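PDB 3K11: putative glycosyl hydrolase from Bacteroides thetaiotaomicron VPI-5482, which is probably a glycoside hydrolase of family 88, a hydrolase whose substrate and precise reaction are not established. Local coordinates for residues I331-L336 against L404-E409; G25-E30 against G357-A362; R50-N55 against Q71-A76. One frame throughout, in Å; residues are numbered along the deposited sequence.

In the fold
The three contacts sample a helical fold at its interior, its flank and a small sheet. Contacts 1 and 2 are neighbours, with centres 11 Å apart: Trp-358 of contact 2 touches contact 1, with Trp-358 CZ3 3.4 Å from Gly-407 N, and helices 326-342 and 347-362 are consecutive in the chain. Contact 3 lies far off, with its centre 31 Å from that of contact 1 and 36 Å from that of contact 2. Along the chain it is nested inside the long loop closed by contact 2 and ends before contact 1 opens, while contacts 1 and 2 interlock. Contact 2 ties early sequence to late, consistent with the closed helical toroid of the six-hairpin glycosidases.

Contact 1 of 3, residues I331-L336 against L404-E409; sequences IYVYCL and LWAGAE
Tyr-334 and Trp-405 make the central meeting of these two helices. CE1 of the tyrosine lies over a face of the indole, 3.2 Å from Trp-405 NE1 and 3.3 Å from Trp-405 CD1, so the pyrrole part of the tryptophan is the part covered. The ring centroids are 3.8 Å apart with planes at 33°, an oblique pairing that is neither a parallel stack nor an edge-to-face one. A water completes it: it donates to Tyr-334 OH at 2.7 Å and accepts from Trp-405 NE1 at 3.0 Å, lying in the indole plane at its edge.

Glu-409, bent at chi2, brings its CB and CG obliquely up to the CD1-CE1 side of the tyrosine, with CB 3.6 Å from Tyr-334 CD1. The Ala-406 methyl packs between Val-333 and the Tyr-334 backbone, with CB 3.8 Å from Val-333 CG1, consistent with the close approach of the axes, 7.9 Å at 31°. With CG anti to the amide nitrogen (chi1 164°), the phenol runs largely along its own helix toward His-338, one face turned to Trp-405.

Further out, helix 82-98 packs on Trp-405 through Ser-89, Ala-90 and Ala-93, and helix 265-281 reaches Tyr-334 through Leu-273. The Glu-409 carboxylate reaches across to helix 326-342, where OE2 accepts hydrogen bonds from Asn-341 and His-338; the His-338 ring also meets that of Tyr-334.

This is wholly buried packing of two helices running in roughly the same direction, inside a mainly helical fold. The water links the indole N-H and the phenol oxygen, which the direct ring contact leaves without a hydrogen bond to each other. The carboxylate, whose OE2 takes two hydrogen bonds, would probably help to hold a positive charge on His-338 should it arise.

Contact 2 of 3, residues G25-E30 against G357-A362; sequences GDLTPE and GWHAVA
Leu-27 lays its two methyls against the CD1 corner of the Trp-358 indole, with CD2 3.6 Å and CD1 3.8 Å from Trp-358 CD1. The approach is oblique to the indole, and the two side chains run at about a right angle to one another. The indole is supported from its own helix, since Ala-362, one turn later, sets its CB 3.5 Å above the ring plane. Having CG anti to its amide nitrogen (chi1 -178°), Leu-27 sends its branched end inward from the extended 25-28 chain, while Asp-26 before it points away.

The same leucine also touches the imidazole of His-359, where CD1 lies 4.0 Å from His-359 CE1. That ring does its polar work at the edge. NE2 donates to Gly-25 O at 2.8 Å, with a nearly straight N-H...O angle of 169°, and the oxygen sits in the ring plane. Seen from the carbonyl, however, the donor stands well above the amide plane, 51° out of it. Next to this bond, CE1 of the imidazole comes within 3.4 Å of Asp-26 O, also near the ring plane, so two successive carbonyls line one edge of the histidine.

Around this pair, Val-32 and Ile-36 of helix 29-45 pack on Trp-358, and Met-410 and Leu-414 of helix 400-416 pack on Leu-27. Thr-28 ends the extended run as the N-cap of helix 29-45, its OG1 accepting from Gln-31 N.

Gly-25 O takes a second hydrogen bond, from Gln-355 NE2, so helix 347-362 grips this one carbonyl with two side chains. The contact thus ties the segment leading into helix 29-45 to helix 347-362 by hydrogen bonds to a buried carbonyl, beside the apolar packing of Leu-27 on Trp-358, and the direction of the histidine bond requires a proton on NE2.

Contact 3 of 3, residues R50-N55 against Q71-A76; sequences RVVDKN and QLERGA
Arg-50 runs alongside Glu-73, both side chains pointing the same way, and the carboxylate oxygen OE1 accompanies the arginine stem. CB of Arg-50 is 3.9 Å from Glu-73 OE1, CG 3.7 Å from the same oxygen and CD closer still, at 3.4 Å. Extended from CG to NE, the chain then turns at its last torsion (chi4 85°), which brings NH1 to Glu-73 OE1 at 3.1 Å (N-H...O 164°), closing a salt bridge. The oxygen lies in the guanidinium plane, at its edge, and is met on its syn side. Of the guanidinium only NH1 bonds to the carboxylate, through one oxygen, and the planes of the two groups are 54° apart, unlike a flat two-pronged pairing.

The backbones set this up. Glu-73 N donates to Arg-50 O at 2.9 Å, and next along, Val-52 and Gln-71 form a hydrogen-bonded antiparallel pair, Val-52 N to Gln-71 O at 2.8 Å and Gln-71 N to Val-52 O at 2.9 Å. Between these lies the non-hydrogen-bonded pair Val-51 and Leu-72, both of which pack on Phe-113 of helix 101-128.

On the face of Val-52 and Gln-71, the glutamine amide meets the stem of Lys-54, whose CB is 3.5 Å from Gln-71 CD, while the lysine's NZ goes on to Asp-68 O. The Gln-71 oxygen OE1 also sits over the centre of the Arg-74 guanidinium. That arginine forms a salt bridge with Asp-132, and Gly-75 O beyond it is bonded by Ser-9 of a second subunit.

Where strand 51-53 ends, Asp-53 OD1 accepts from Asn-55 N in an Asx turn. Strand 51-53 is the middle of three antiparallel strands, flanked by 59-60 and 70-72: a small sheet laid on helix 101-128 of a mainly helical fold.

Contact 1 of 3, residues I331-L336 against L404-E409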
ATOM      1  N   ILE A 331      -6.059   6.036  21.199  1.00 23.91           N
ATOM      2  CA  ILE A 331      -5.248   7.245  21.282  1.00 23.86           C
ATOM      3  C   ILE A 331      -5.602   8.213  20.121  1.00 20.69           C
ATOM      4  O   ILE A 331      -5.832   9.414  20.376  1.00 23.43           O
ATOM      5  CB  ILE A 331      -3.730   6.984  21.271  1.00 22.33           C
ATOM      6  CG1 ILE A 331      -3.267   6.174  22.505  1.00 25.46           C
ATOM      7  CG2 ILE A 331      -2.967   8.332  21.195  1.00 20.56           C
ATOM      8  CD1 ILE A 331      -1.854   5.485  22.314  1.00 23.45           C
ATOM      9  N   TYR A 332      -5.660   7.720  18.892  1.00 23.80           N
ATOM     10  CA  TYR A 332      -6.001   8.579  17.769  1.00 22.76           C
ATOM     11  C   TYR A 332      -7.372   9.183  17.911  1.00 23.40           C
ATOM     12  O   TYR A 332      -7.583  10.366  17.593  1.00 24.18           O
ATOM     13  CB  TYR A 332      -5.921   7.869  16.441  1.00 23.86           C
ATOM     14  CG  TYR A 332      -4.545   7.276  16.156  1.00 21.49           C
ATOM     15  CD1 TYR A 332      -3.376   7.963  16.467  1.00 26.04           C
ATOM     16  CD2 TYR A 332      -4.419   6.068  15.515  1.00 26.78           C
ATOM     17  CE1 TYR A 332      -2.126   7.414  16.183  1.00 27.13           C
ATOM     18  CE2 TYR A 332      -3.160   5.510  15.226  1.00 26.18           C
ATOM     19  CZ  TYR A 332      -2.031   6.185  15.580  1.00 26.86           C
ATOM     20  OH  TYR A 332      -0.778   5.638  15.335  1.00 27.43           O
ATOM     21  N   VAL A 333      -8.324   8.380  18.341  1.00 22.94           N
ATOM     22  CA  VAL A 333      -9.701   8.909  18.559  1.00 23.23           C
ATOM     23  C   VAL A 333      -9.662  10.069  19.568  1.00 24.24           C
ATOM     24  O   VAL A 333     -10.296  11.098  19.350  1.00 21.14           O
ATOM     25  CB  VAL A 333     -10.673   7.797  19.029  1.00 21.62           C
ATOM     26  CG1 VAL A 333     -12.039   8.364  19.497  1.00 20.03           C
ATOM     27  CG2 VAL A 333     -10.889   6.755  17.872  1.00 21.34           C
ATOM     28  N   TYR A 334      -8.963   9.881  20.679  1.00 24.37           N
ATOM     29  CA  TYR A 334      -8.842  10.953  21.655  1.00 23.04           C
ATOM     30  C   TYR A 334      -8.240  12.181  20.982  1.00 24.68           C
ATOM     31  O   TYR A 334      -8.736  13.293  21.147  1.00 23.60           O
ATOM     32  CB  TYR A 334      -7.982  10.600  22.880  1.00 23.09           C
ATOM     33  CG  TYR A 334      -7.596  11.875  23.608  1.00 23.02           C
ATOM     34  CD1 TYR A 334      -8.521  12.557  24.393  1.00 21.48           C
ATOM     35  CD2 TYR A 334      -6.334  12.449  23.457  1.00 23.54           C
ATOM     36  CE1 TYR A 334      -8.183  13.746  25.000  1.00 26.42           C
ATOM     37  CE2 TYR A 334      -6.002  13.680  24.055  1.00 23.01           C
ATOM     38  CZ  TYR A 334      -6.938  14.303  24.830  1.00 23.35           C
ATOM     39  OH  TYR A 334      -6.648  15.490  25.463  1.00 23.63           O
ATOM     40  N   CYS A 335      -7.106  11.995  20.316  1.00 22.68           N
ATOM     41  CA  CYS A 335      -6.424  13.150  19.762  1.00 22.70           C
ATOM     42  C   CYS A 335      -7.281  13.916  18.774  1.00 24.08           C
ATOM     43  O   CYS A 335      -7.242  15.130  18.732  1.00 23.09           O
ATOM     44  CB  CYS A 335      -5.154  12.741  19.065  1.00 22.17           C
ATOM     45  SG  CYS A 335      -3.917  12.149  20.283  1.00 24.74           S
ATOM     46  N   LEU A 336      -7.992  13.182  17.934  1.00 22.31           N
ATOM     47  CA  LEU A 336      -8.806  13.805  16.899  1.00 23.09           C
ATOM     48  C   LEU A 336      -9.987  14.538  17.497  1.00 24.09           C
ATOM     49  O   LEU A 336     -10.239  15.709  17.147  1.00 25.00           O
ATOM     50  CB  LEU A 336      -9.241  12.766  15.871  1.00 23.70           C
ATOM     51  CG  LEU A 336      -8.172  12.148  14.988  1.00 25.56           C
ATOM     52  CD1 LEU A 336      -8.768  10.926  14.220  1.00 23.76           C
ATOM     53  CD2 LEU A 336      -7.456  13.203  14.038  1.00 22.74           C
ATOM     54  N   LEU A 404     -10.572   5.179  27.888  1.00 22.03           N
ATOM     55  CA  LEU A 404     -11.285   6.096  28.785  1.00 23.92           C
ATOM     56  C   LEU A 404     -11.200   7.540  28.310  1.00 25.00           C
ATOM     57  O   LEU A 404     -12.184   8.283  28.324  1.00 22.47           O
ATOM     58  CB  LEU A 404     -10.729   5.998  30.221  1.00 24.19           C
ATOM     59  CG  LEU A 404     -11.032   4.686  30.992  1.00 27.38           C
ATOM     60  CD1 LEU A 404     -10.104   4.525  32.242  1.00 22.40           C
ATOM     61  CD2 LEU A 404     -12.526   4.648  31.426  1.00 20.63           C
ATOM     62  N   TRP A 405     -10.007   7.928  27.905  1.00 22.27           N
ATOM     63  CA  TRP A 405      -9.734   9.310  27.483  1.00 22.23           C
ATOM     64  C   TRP A 405     -10.465   9.597  26.180  1.00 23.23           C
ATOM     65  O   TRP A 405     -11.111  10.627  26.042  1.00 24.66           O
ATOM     66  CB  TRP A 405      -8.228   9.505  27.302  1.00 24.04           C
ATOM     67  CG  TRP A 405      -7.701  10.874  27.643  1.00 22.60           C
ATOM     68  CD1 TRP A 405      -8.401  12.029  27.769  1.00 24.43           C
ATOM     69  CD2 TRP A 405      -6.336  11.210  27.864  1.00 22.88           C
ATOM     70  NE1 TRP A 405      -7.563  13.060  28.062  1.00 24.81           N
ATOM     71  CE2 TRP A 405      -6.282  12.592  28.111  1.00 22.38           C
ATOM     72  CE3 TRP A 405      -5.153  10.473  27.901  1.00 23.01           C
ATOM     73  CZ2 TRP A 405      -5.092  13.250  28.346  1.00 25.29           C
ATOM     74  CZ3 TRP A 405      -3.978  11.120  28.151  1.00 23.28           C
ATOM     75  CH2 TRP A 405      -3.946  12.496  28.341  1.00 21.87           C
ATOM     76  N   ALA A 406     -10.397   8.663  25.237  1.00 21.36           N
ATOM     77  CA  ALA A 406     -11.152   8.809  23.982  1.00 23.79           C
ATOM     78  C   ALA A 406     -12.670   8.954  24.189  1.00 24.18           C
ATOM     79  O   ALA A 406     -13.346   9.793  23.570  1.00 23.13           O
ATOM     80  CB  ALA A 406     -10.795   7.641  23.046  1.00 21.00           C
ATOM     81  N   GLY A 407     -13.207   8.123  25.068  1.00 23.21           N
ATOM     82  CA  GLY A 407     -14.630   8.163  25.394  1.00 24.01           C
ATOM     83  C   GLY A 407     -14.986   9.487  25.995  1.00 25.50           C
ATOM     84  O   GLY A 407     -15.959  10.116  25.601  1.00 23.12           O
ATOM     85  N   ALA A 408     -14.191   9.915  26.967  1.00 23.56           N
ATOM     86  CA  ALA A 408     -14.424  11.210  27.608  1.00 27.02           C
ATOM     87  C   ALA A 408     -14.489  12.345  26.598  1.00 23.84           C
ATOM     88  O   ALA A 408     -15.362  13.209  26.680  1.00 24.69           O
ATOM     89  CB  ALA A 408     -13.320  11.501  28.616  1.00 26.53           C
ATOM     90  N   GLU A 409     -13.565  12.329  25.646  1.00 22.97           N
ATOM     91  CA  GLU A 409     -13.466  13.382  24.659  1.00 22.39           C
ATOM     92  C   GLU A 409     -14.545  13.262  23.588  1.00 22.32           C
ATOM     93  O   GLU A 409     -15.102  14.281  23.094  1.00 22.10           O
ATOM     94  CB  GLU A 409     -12.058  13.378  24.022  1.00 24.07           C
ATOM     95  CG  GLU A 409     -11.663  14.702  23.436  1.00 22.92           C
ATOM     96  CD  GLU A 409     -11.479  15.811  24.458  1.00 26.19           C
ATOM     97  OE1 GLU A 409     -11.320  15.524  25.637  1.00 30.60           O
ATOM     98  OE2 GLU A 409     -11.519  16.963  24.041  1.00 26.10           O
TER
HETATM   99  O   HOH W   1      -7.885  15.995  27.821  1.00 27.76           O

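Contact 2 of 3, residues G25-E30 against G357-A362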
ATOM      1  N   GLY A  25     -22.338   4.545  12.360  1.00 23.28           N
ATOM      2  CA  GLY A  25     -23.432   5.499  12.333  1.00 24.37           C
ATOM      3  C   GLY A  25     -23.586   6.276  13.622  1.00 24.17           C
ATOM      4  O   GLY A  25     -22.610   6.653  14.277  1.00 26.29           O
ATOM      5  N   ASP A  26     -24.836   6.487  13.969  1.00 24.22           N
ATOM      6  CA  ASP A  26     -25.191   7.265  15.144  1.00 28.18           C
ATOM      7  C   ASP A  26     -24.512   6.749  16.399  1.00 28.81           C
ATOM      8  O   ASP A  26     -24.342   5.541  16.580  1.00 28.59           O
ATOM      9  CB  ASP A  26     -26.700   7.215  15.379  1.00 31.77           C
ATOM     10  CG  ASP A  26     -27.514   7.976  14.317  1.00 40.15           C
ATOM     11  OD1 ASP A  26     -27.008   8.891  13.649  1.00 34.07           O
ATOM     12  OD2 ASP A  26     -28.708   7.641  14.187  1.00 45.51           O
ATOM     13  N   LEU A  27     -24.157   7.699  17.266  1.00 25.96           N
ATOM     14  CA  LEU A  27     -23.528   7.454  18.528  1.00 26.94           C
ATOM     15  C   LEU A  27     -24.099   8.517  19.483  1.00 29.00           C
ATOM     16  O   LEU A  27     -24.124   9.702  19.128  1.00 29.86           O
ATOM     17  CB  LEU A  27     -22.039   7.641  18.327  1.00 27.15           C
ATOM     18  CG  LEU A  27     -21.097   7.401  19.488  1.00 31.01           C
ATOM     19  CD1 LEU A  27     -21.262   5.936  19.932  1.00 28.32           C
ATOM     20  CD2 LEU A  27     -19.626   7.768  19.041  1.00 25.74           C
ATOM     21  N   THR A  28     -24.549   8.124  20.673  1.00 26.64           N
ATOM     22  CA  THR A  28     -25.035   9.078  21.672  1.00 28.57           C
ATOM     23  C   THR A  28     -24.002   9.203  22.780  1.00 27.52           C
ATOM     24  O   THR A  28     -23.240   8.271  23.032  1.00 27.45           O
ATOM     25  CB  THR A  28     -26.375   8.623  22.307  1.00 28.29           C
ATOM     26  OG1 THR A  28     -26.115   7.473  23.096  1.00 28.43           O
ATOM     27  CG2 THR A  28     -27.397   8.310  21.226  1.00 31.50           C
ATOM     28  N   PRO A  29     -23.925  10.372  23.411  1.00 28.34           N
ATOM     29  CA  PRO A  29     -23.011  10.453  24.541  1.00 27.82           C
ATOM     30  C   PRO A  29     -23.384   9.498  25.670  1.00 27.80           C
ATOM     31  O   PRO A  29     -22.508   9.048  26.378  1.00 26.62           O
ATOM     32  CB  PRO A  29     -23.080  11.924  24.966  1.00 29.04           C
ATOM     33  CG  PRO A  29     -24.273  12.484  24.332  1.00 30.58           C
ATOM     34  CD  PRO A  29     -24.571  11.661  23.124  1.00 28.51           C
ATOM     35  N   GLU A  30     -24.665   9.174  25.821  1.00 26.85           N
ATOM     36  CA  GLU A  30     -25.076   8.185  26.821  1.00 27.58           C
ATOM     37  C   GLU A  30     -24.487   6.800  26.535  1.00 27.30           C
ATOM     38  O   GLU A  30     -24.036   6.107  27.457  1.00 26.69           O
ATOM     39  CB  GLU A  30     -26.592   8.106  26.911  1.00 28.68           C
ATOM     40  CG  GLU A  30     -27.216   9.380  27.492  1.00 34.06           C
ATOM     41  CD  GLU A  30     -27.377  10.548  26.494  1.00 44.30           C
ATOM     42  OE1 GLU A  30     -27.189  10.368  25.263  1.00 31.21           O
ATOM     43  OE2 GLU A  30     -27.713  11.656  26.968  1.00 44.85           O
ATOM     44  N   GLY A 357     -13.714   5.581  14.518  1.00 24.73           N
ATOM     45  CA  GLY A 357     -12.711   5.007  15.419  1.00 24.25           C
ATOM     46  C   GLY A 357     -13.271   4.625  16.771  1.00 23.08           C
ATOM     47  O   GLY A 357     -12.861   3.601  17.338  1.00 24.94           O
ATOM     48  N   TRP A 358     -14.182   5.446  17.317  1.00 24.56           N
ATOM     49  CA  TRP A 358     -14.858   5.114  18.563  1.00 24.42           C
ATOM     50  C   TRP A 358     -15.728   3.852  18.415  1.00 21.59           C
ATOM     51  O   TRP A 358     -15.701   2.986  19.276  1.00 24.37           O
ATOM     52  CB  TRP A 358     -15.681   6.294  19.163  1.00 25.54           C
ATOM     53  CG  TRP A 358     -16.298   5.803  20.472  1.00 22.80           C
ATOM     54  CD1 TRP A 358     -17.540   5.345  20.626  1.00 24.09           C
ATOM     55  CD2 TRP A 358     -15.606   5.499  21.684  1.00 26.34           C
ATOM     56  NE1 TRP A 358     -17.725   4.872  21.886  1.00 25.39           N
ATOM     57  CE2 TRP A 358     -16.540   4.912  22.553  1.00 23.48           C
ATOM     58  CE3 TRP A 358     -14.288   5.649  22.112  1.00 25.89           C
ATOM     59  CZ2 TRP A 358     -16.234   4.551  23.863  1.00 23.53           C
ATOM     60  CZ3 TRP A 358     -13.961   5.252  23.401  1.00 27.02           C
ATOM     61  CH2 TRP A 358     -14.921   4.683  24.254  1.00 24.37           C
ATOM     62  N   HIS A 359     -16.496   3.747  17.336  1.00 23.42           N
ATOM     63  CA  HIS A 359     -17.283   2.529  17.104  1.00 24.60           C
ATOM     64  C   HIS A 359     -16.381   1.298  17.133  1.00 25.01           C
ATOM     65  O   HIS A 359     -16.728   0.261  17.731  1.00 25.17           O
ATOM     66  CB  HIS A 359     -18.011   2.586  15.764  1.00 24.33           C
ATOM     67  CG  HIS A 359     -19.267   3.403  15.779  1.00 27.06           C
ATOM     68  ND1 HIS A 359     -20.331   3.129  16.616  1.00 34.13           N
ATOM     69  CD2 HIS A 359     -19.633   4.481  15.047  1.00 27.23           C
ATOM     70  CE1 HIS A 359     -21.295   4.011  16.394  1.00 32.25           C
ATOM     71  NE2 HIS A 359     -20.905   4.829  15.431  1.00 26.03           N
ATOM     72  N   ALA A 360     -15.210   1.431  16.509  1.00 23.66           N
ATOM     73  CA  ALA A 360     -14.231   0.355  16.419  1.00 22.46           C
ATOM     74  C   ALA A 360     -13.774  -0.036  17.842  1.00 23.72           C
ATOM     75  O   ALA A 360     -13.869  -1.176  18.266  1.00 23.27           O
ATOM     76  CB  ALA A 360     -13.027   0.795  15.587  1.00 22.52           C
ATOM     77  N   VAL A 361     -13.335   0.951  18.586  1.00 25.26           N
ATOM     78  CA  VAL A 361     -12.839   0.730  19.933  1.00 24.09           C
ATOM     79  C   VAL A 361     -13.921   0.175  20.893  1.00 24.92           C
ATOM     80  O   VAL A 361     -13.664  -0.754  21.690  1.00 24.34           O
ATOM     81  CB  VAL A 361     -12.245   2.084  20.471  1.00 30.36           C
ATOM     82  CG1 VAL A 361     -12.030   2.075  21.911  1.00 29.83           C
ATOM     83  CG2 VAL A 361     -10.923   2.384  19.705  1.00 28.49           C
ATOM     84  N   ALA A 362     -15.118   0.747  20.849  1.00 23.27           N
ATOM     85  CA  ALA A 362     -16.178   0.310  21.731  1.00 26.00           C
ATOM     86  C   ALA A 362     -16.494  -1.180  21.496  1.00 25.88           C
ATOM     87  O   ALA A 362     -16.853  -1.887  22.412  1.00 26.08           O
ATOM     88  CB  ALA A 362     -17.422   1.198  21.566  1.00 23.13           C
TER

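Contact 3 of 3, residues R50-N55 against Q71-A76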
ATOM      1  N   ARG A  50      -4.216  -0.903  48.513  1.00 23.38           N
ATOM      2  CA  ARG A  50      -3.945  -1.437  49.847  1.00 23.38           C
ATOM      3  C   ARG A  50      -2.573  -2.035  49.886  1.00 21.73           C
ATOM      4  O   ARG A  50      -2.038  -2.442  48.847  1.00 22.50           O
ATOM      5  CB  ARG A  50      -4.868  -2.616  50.204  1.00 25.75           C
ATOM      6  CG  ARG A  50      -6.284  -2.459  49.836  1.00 31.89           C
ATOM      7  CD  ARG A  50      -7.144  -3.582  50.396  1.00 30.48           C
ATOM      8  NE  ARG A  50      -8.532  -3.223  50.196  1.00 32.70           N
ATOM      9  CZ  ARG A  50      -9.219  -3.442  49.091  1.00 31.80           C
ATOM     10  NH1 ARG A  50      -8.694  -4.103  48.069  1.00 31.45           N
ATOM     11  NH2 ARG A  50     -10.487  -3.067  49.038  1.00 41.75           N
ATOM     12  N   VAL A  51      -2.047  -2.115  51.097  1.00 20.86           N
ATOM     13  CA  VAL A  51      -0.797  -2.816  51.397  1.00 21.83           C
ATOM     14  C   VAL A  51      -1.164  -4.159  52.015  1.00 22.32           C
ATOM     15  O   VAL A  51      -2.017  -4.232  52.898  1.00 20.86           O
ATOM     16  CB  VAL A  51       0.113  -1.995  52.342  1.00 21.61           C
ATOM     17  CG1 VAL A  51       1.374  -2.751  52.727  1.00 20.70           C
ATOM     18  CG2 VAL A  51       0.468  -0.643  51.658  1.00 21.49           C
ATOM     19  N   VAL A  52      -0.519  -5.230  51.546  1.00 21.71           N
ATOM     20  CA  VAL A  52      -0.766  -6.551  52.107  1.00 20.07           C
ATOM     21  C   VAL A  52       0.560  -7.265  52.350  1.00 23.03           C
ATOM     22  O   VAL A  52       1.592  -6.890  51.811  1.00 21.20           O
ATOM     23  CB  VAL A  52      -1.599  -7.434  51.146  1.00 21.89           C
ATOM     24  CG1 VAL A  52      -2.950  -6.772  50.805  1.00 18.79           C
ATOM     25  CG2 VAL A  52      -0.814  -7.710  49.863  1.00 18.28           C
ATOM     26  N   ASP A  53       0.503  -8.298  53.171  1.00 22.39           N
ATOM     27  CA  ASP A  53       1.617  -9.216  53.358  1.00 22.35           C
ATOM     28  C   ASP A  53       1.754 -10.045  52.085  1.00 24.76           C
ATOM     29  O   ASP A  53       0.773 -10.648  51.600  1.00 24.78           O
ATOM     30  CB  ASP A  53       1.337 -10.115  54.528  1.00 22.86           C
ATOM     31  CG  ASP A  53       2.468 -11.102  54.773  1.00 27.00           C
ATOM     32  OD1 ASP A  53       2.639 -12.047  53.974  1.00 24.48           O
ATOM     33  OD2 ASP A  53       3.152 -10.923  55.771  1.00 29.49           O
ATOM     34  N   LYS A  54       2.958 -10.052  51.527  1.00 21.55           N
ATOM     35  CA  LYS A  54       3.187 -10.695  50.257  1.00 25.41           C
ATOM     36  C   LYS A  54       3.014 -12.207  50.290  1.00 24.31           C
ATOM     37  O   LYS A  54       2.802 -12.806  49.244  1.00 27.82           O
ATOM     38  CB  LYS A  54       4.571 -10.348  49.711  1.00 29.18           C
ATOM     39  CG  LYS A  54       5.694 -10.913  50.499  1.00 30.84           C
ATOM     40  CD  LYS A  54       7.010 -10.311  50.035  1.00 34.66           C
ATOM     41  CE  LYS A  54       8.195 -10.904  50.792  1.00 45.00           C
ATOM     42  NZ  LYS A  54       9.484 -10.139  50.561  1.00 47.27           N
ATOM     43  N   ASN A  55       3.100 -12.798  51.465  1.00 23.45           N
ATOM     44  CA  ASN A  55       2.943 -14.229  51.606  1.00 24.26           C
ATOM     45  C   ASN A  55       1.520 -14.653  51.859  1.00 26.11           C
ATOM     46  O   ASN A  55       1.056 -15.646  51.287  1.00 31.13           O
ATOM     47  CB  ASN A  55       3.813 -14.685  52.764  1.00 26.17           C
ATOM     48  CG  ASN A  55       5.249 -14.262  52.584  1.00 28.78           C
ATOM     49  OD1 ASN A  55       5.847 -13.591  53.444  1.00 31.88           O
ATOM     50  ND2 ASN A  55       5.803 -14.649  51.467  1.00 26.55           N
ATOM     51  N   GLN A  71       3.706  -5.344  50.489  1.00 20.95           N
ATOM     52  CA  GLN A  71       3.683  -4.966  49.106  1.00 22.62           C
ATOM     53  C   GLN A  71       2.318  -4.366  48.793  1.00 21.98           C
ATOM     54  O   GLN A  71       1.348  -4.607  49.506  1.00 22.06           O
ATOM     55  CB  GLN A  71       3.931  -6.158  48.201  1.00 22.20           C
ATOM     56  CG  GLN A  71       2.848  -7.209  48.284  1.00 22.18           C
ATOM     57  CD  GLN A  71       3.002  -8.323  47.282  1.00 29.98           C
ATOM     58  OE1 GLN A  71       4.067  -8.500  46.671  1.00 28.12           O
ATOM     59  NE2 GLN A  71       1.925  -9.071  47.083  1.00 25.50           N
ATOM     60  N   LEU A  72       2.237  -3.637  47.707  1.00 23.04           N
ATOM     61  CA  LEU A  72       0.939  -3.189  47.218  1.00 23.31           C
ATOM     62  C   LEU A  72       0.188  -4.446  46.764  1.00 23.48           C
ATOM     63  O   LEU A  72       0.774  -5.331  46.126  1.00 22.73           O
ATOM     64  CB  LEU A  72       1.127  -2.226  46.052  1.00 24.71           C
ATOM     65  CG  LEU A  72       1.925  -0.936  46.306  1.00 24.61           C
ATOM     66  CD1 LEU A  72       1.933  -0.083  45.094  1.00 23.41           C
ATOM     67  CD2 LEU A  72       1.328  -0.204  47.541  1.00 21.50           C
ATOM     68  N   GLU A  73      -1.082  -4.542  47.109  1.00 22.52           N
ATOM     69  CA  GLU A  73      -1.901  -5.678  46.692  1.00 22.20           C
ATOM     70  C   GLU A  73      -1.891  -5.778  45.169  1.00 22.86           C
ATOM     71  O   GLU A  73      -2.088  -4.768  44.464  1.00 24.24           O
ATOM     72  CB  GLU A  73      -3.345  -5.507  47.204  1.00 23.89           C
ATOM     73  CG  GLU A  73      -4.216  -6.677  46.797  1.00 23.87           C
ATOM     74  CD  GLU A  73      -5.612  -6.590  47.289  1.00 25.80           C
ATOM     75  OE1 GLU A  73      -5.992  -5.541  47.826  1.00 24.77           O
ATOM     76  OE2 GLU A  73      -6.344  -7.579  47.081  1.00 27.81           O
ATOM     77  N   ARG A  74      -1.678  -6.978  44.636  1.00 22.23           N
ATOM     78  CA  ARG A  74      -1.570  -7.107  43.210  1.00 22.22           C
ATOM     79  C   ARG A  74      -2.935  -7.329  42.582  1.00 25.64           C
ATOM     80  O   ARG A  74      -3.537  -8.371  42.770  1.00 28.58           O
ATOM     81  CB  ARG A  74      -0.656  -8.272  42.873  1.00 23.59           C
ATOM     82  CG  ARG A  74       0.723  -8.222  43.497  1.00 27.41           C
ATOM     83  CD  ARG A  74       1.442  -7.066  43.045  1.00 27.48           C
ATOM     84  NE  ARG A  74       2.897  -7.130  43.229  1.00 28.59           N
ATOM     85  CZ  ARG A  74       3.645  -6.246  43.891  1.00 30.88           C
ATOM     86  NH1 ARG A  74       3.113  -5.276  44.629  1.00 27.12           N
ATOM     87  NH2 ARG A  74       4.956  -6.352  43.835  1.00 30.49           N
ATOM     88  N   GLY A  75      -3.444  -6.335  41.892  1.00 25.53           N
ATOM     89  CA  GLY A  75      -4.633  -6.487  41.042  1.00 26.17           C
ATOM     90  C   GLY A  75      -4.120  -6.744  39.638  1.00 28.38           C
ATOM     91  O   GLY A  75      -2.944  -7.009  39.469  1.00 30.97           O
ATOM     92  N   ALA A  76      -4.970  -6.662  38.622  1.00 29.07           N
ATOM     93  CA  ALA A  76      -4.516  -6.937  37.254  1.00 28.44           C
ATOM     94  C   ALA A  76      -3.599  -5.872  36.729  1.00 29.74           C
ATOM     95  O   ALA A  76      -2.784  -6.160  35.870  1.00 32.24           O
ATOM     96  CB  ALA A  76      -5.735  -7.128  36.284  1.00 28.58           C
TER